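Local coordinates for CSOR (Streptomyces lividans, PDB 4ADZ), which probably senses copper and represses transcription of copper-responsive genes, at residues T117-D120 against A121-E125. Sequence-based numbering, arbitrary orientation.
Sequences TEID and AKVEE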
ATOM      1  N   THR A 117     -12.005  17.456 -23.874  1.00 24.26           N
ATOM      2  CA  THR A 117     -12.151  16.004 -23.977  1.00 26.82           C
ATOM      3  C   THR A 117     -10.829  15.289 -23.719  1.00 24.81           C
ATOM      4  O   THR A 117     -10.751  14.350 -22.928  1.00 24.10           O
ATOM      5  CB  THR A 117     -12.705  15.605 -25.358  1.00 30.53           C
ATOM      6  OG1 THR A 117     -14.060  16.052 -25.411  1.00 31.47           O
ATOM      7  CG2 THR A 117     -12.606  14.061 -25.612  1.00 30.08           C
ATOM      8  N   GLU A 118      -9.784  15.756 -24.380  1.00 24.27           N
ATOM      9  CA  GLU A 118      -8.479  15.135 -24.246  1.00 23.24           C
ATOM     10  C   GLU A 118      -7.927  15.349 -22.823  1.00 20.23           C
ATOM     11  O   GLU A 118      -7.328  14.452 -22.274  1.00 20.55           O
ATOM     12  CB  GLU A 118      -7.525  15.659 -25.330  1.00 25.87           C
ATOM     13  CG  GLU A 118      -6.273  14.799 -25.518  1.00 31.31           C
ATOM     14  CD  GLU A 118      -5.073  15.276 -24.715  1.00 38.96           C
ATOM     15  OE1 GLU A 118      -5.306  16.086 -23.796  1.00 47.37           O
ATOM     16  OE2 GLU A 118      -3.903  14.837 -24.974  1.00 40.68           O
ATOM     17  N   ILE A 119      -8.162  16.513 -22.214  1.00 19.58           N
ATOM     18  CA  ILE A 119      -7.737  16.750 -20.819  1.00 19.37           C
ATOM     19  C   ILE A 119      -8.393  15.734 -19.902  1.00 20.05           C
ATOM     20  O   ILE A 119      -7.727  15.121 -19.081  1.00 18.43           O
ATOM     21  CB  ILE A 119      -8.131  18.168 -20.318  1.00 21.62           C
ATOM     22  CG1 ILE A 119      -7.207  19.226 -20.997  1.00 21.49           C
ATOM     23  CG2 ILE A 119      -8.079  18.239 -18.769  1.00 20.58           C
ATOM     24  CD1 ILE A 119      -7.527  20.702 -20.724  1.00 21.80           C
ATOM     25  N   ASP A 120      -9.705  15.588 -20.047  1.00 19.72           N
ATOM     26  CA  ASP A 120     -10.448  14.636 -19.213  1.00 20.26           C
ATOM     27  C   ASP A 120      -9.932  13.201 -19.372  1.00 19.00           C
ATOM     28  O   ASP A 120      -9.753  12.500 -18.369  1.00 18.48           O
ATOM     29  CB  ASP A 120     -11.944  14.722 -19.533  1.00 23.12           C
ATOM     30  CG  ASP A 120     -12.561  16.043 -19.084  1.00 25.73           C
ATOM     31  OD1 ASP A 120     -11.898  16.825 -18.344  1.00 26.77           O
ATOM     32  OD2 ASP A 120     -13.725  16.284 -19.481  1.00 31.55           O
ATOM     33  N   ALA A 121      -9.717  12.757 -20.606  1.00 17.59           N
ATOM     34  CA  ALA A 121      -9.190  11.449 -20.861  1.00 16.91           C
ATOM     35  C   ALA A 121      -7.783  11.255 -20.237  1.00 16.39           C
ATOM     36  O   ALA A 121      -7.536  10.218 -19.629  1.00 14.73           O
ATOM     37  CB  ALA A 121      -9.128  11.162 -22.380  1.00 16.00           C
ATOM     38  N   LYS A 122      -6.877  12.244 -20.373  1.00 16.96           N
ATOM     39  CA  LYS A 122      -5.533  12.142 -19.770  1.00 16.13           C
ATOM     40  C   LYS A 122      -5.670  12.050 -18.259  1.00 15.32           C
ATOM     41  O   LYS A 122      -4.968  11.285 -17.593  1.00 13.73           O
ATOM     42  CB  LYS A 122      -4.601  13.334 -20.108  1.00 17.32           C
ATOM     43  CG  LYS A 122      -4.072  13.364 -21.523  1.00 19.72           C
ATOM     44  CD  LYS A 122      -3.089  12.197 -21.784  1.00 21.54           C
ATOM     45  CE  LYS A 122      -2.667  12.159 -23.268  1.00 23.27           C
ATOM     46  NZ  LYS A 122      -2.046  10.859 -23.661  1.00 24.52           N
ATOM     47  N   VAL A 123      -6.564  12.862 -17.675  1.00 14.70           N
ATOM     48  CA  VAL A 123      -6.681  12.847 -16.185  1.00 14.86           C
ATOM     49  C   VAL A 123      -7.304  11.533 -15.696  1.00 14.45           C
ATOM     50  O   VAL A 123      -6.858  10.981 -14.677  1.00 15.97           O
ATOM     51  CB  VAL A 123      -7.463  14.066 -15.676  1.00 16.58           C
ATOM     52  CG1 VAL A 123      -7.866  13.864 -14.172  1.00 16.25           C
ATOM     53  CG2 VAL A 123      -6.576  15.289 -15.879  1.00 15.76           C
ATOM     54  N   GLU A 124      -8.283  11.000 -16.434  1.00 14.74           N
ATOM     55  CA  GLU A 124      -8.891   9.684 -16.133  1.00 15.03           C
ATOM     56  C   GLU A 124      -7.809   8.591 -16.194  1.00 15.17           C
ATOM     57  O   GLU A 124      -7.700   7.795 -15.276  1.00 12.66           O
ATOM     58  CB  GLU A 124     -10.021   9.320 -17.066  1.00 16.41           C
ATOM     59  CG  GLU A 124     -10.591   7.924 -16.810  0.50 18.47           C
ATOM     60  CD  GLU A 124     -11.912   7.661 -17.523  0.50 21.20           C
ATOM     61  OE1 GLU A 124     -12.443   8.574 -18.192  0.50 23.70           O
ATOM     62  OE2 GLU A 124     -12.417   6.536 -17.392  0.50 24.37           O
ATOM     63  N   GLU A 125      -6.982   8.639 -17.225  1.00 13.80           N
ATOM     64  CA  GLU A 125      -5.919   7.661 -17.367  1.00 14.02           C
ATOM     65  C   GLU A 125      -4.924   7.769 -16.214  1.00 12.66           C
ATOM     66  O   GLU A 125      -4.505   6.734 -15.673  1.00 13.70           O
ATOM     67  CB  GLU A 125      -5.164   7.886 -18.678  1.00 13.77           C
ATOM     68  CG  GLU A 125      -4.091   6.830 -18.994  1.00 14.00           C
ATOM     69  CD  GLU A 125      -3.276   7.185 -20.233  1.00 13.81           C
ATOM     70  OE1 GLU A 125      -2.907   8.409 -20.434  1.00 14.59           O
ATOM     71  OE2 GLU A 125      -2.972   6.206 -20.957  1.00 15.22           O
TER
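The carbonyl oxygen of Glu-118 accepts the backbone N-H of Lys-122, N to O 2.9 Å, in a nearly straight bond of 165° at hydrogen. Three sister i to i+4 bonds, Ala-121 to Thr-117, Val-123 to Ile-119 and Glu-124 to Asp-120, continue the pattern along helix 116-134 and illustrate how an alpha helix sets side chains four residues apart on one flank. Glu-118 and Lys-122 exploit this spacing without forming a salt bridge. With CG anti to the backbone N (chi1 -164°) and a bend at chi2, the glutamate leans across the lysine chain at a slant. Its OE2 lies 3.4 Å from Lys-122 CE, and Glu-118 CD lies 3.9 Å from Lys-122 CG, whereas Glu-118 OE2 and Lys-122 NZ stay 4.6 Å apart. That ammonium group instead hydrogen-bonds to Tyr-77 OH of a third subunit. Replacing Glu-118 by an alanine would probably leave the aliphatic part of Lys-122 without this cover and its charge without the nearby negative partner. On another flank, Ile-119 and Val-123 meet through their CG2 methyls at 4.4 Å, forming a buried apolar strip that packs on Val-108 and Leu-104 of the second subunit. The same stretch of helix thus carries two chemistries on different flanks: an apolar seam toward one subunit, and a charged pair whose electrostatic attraction is probably modest, its lysine also hydrogen-bonded to a different subunit.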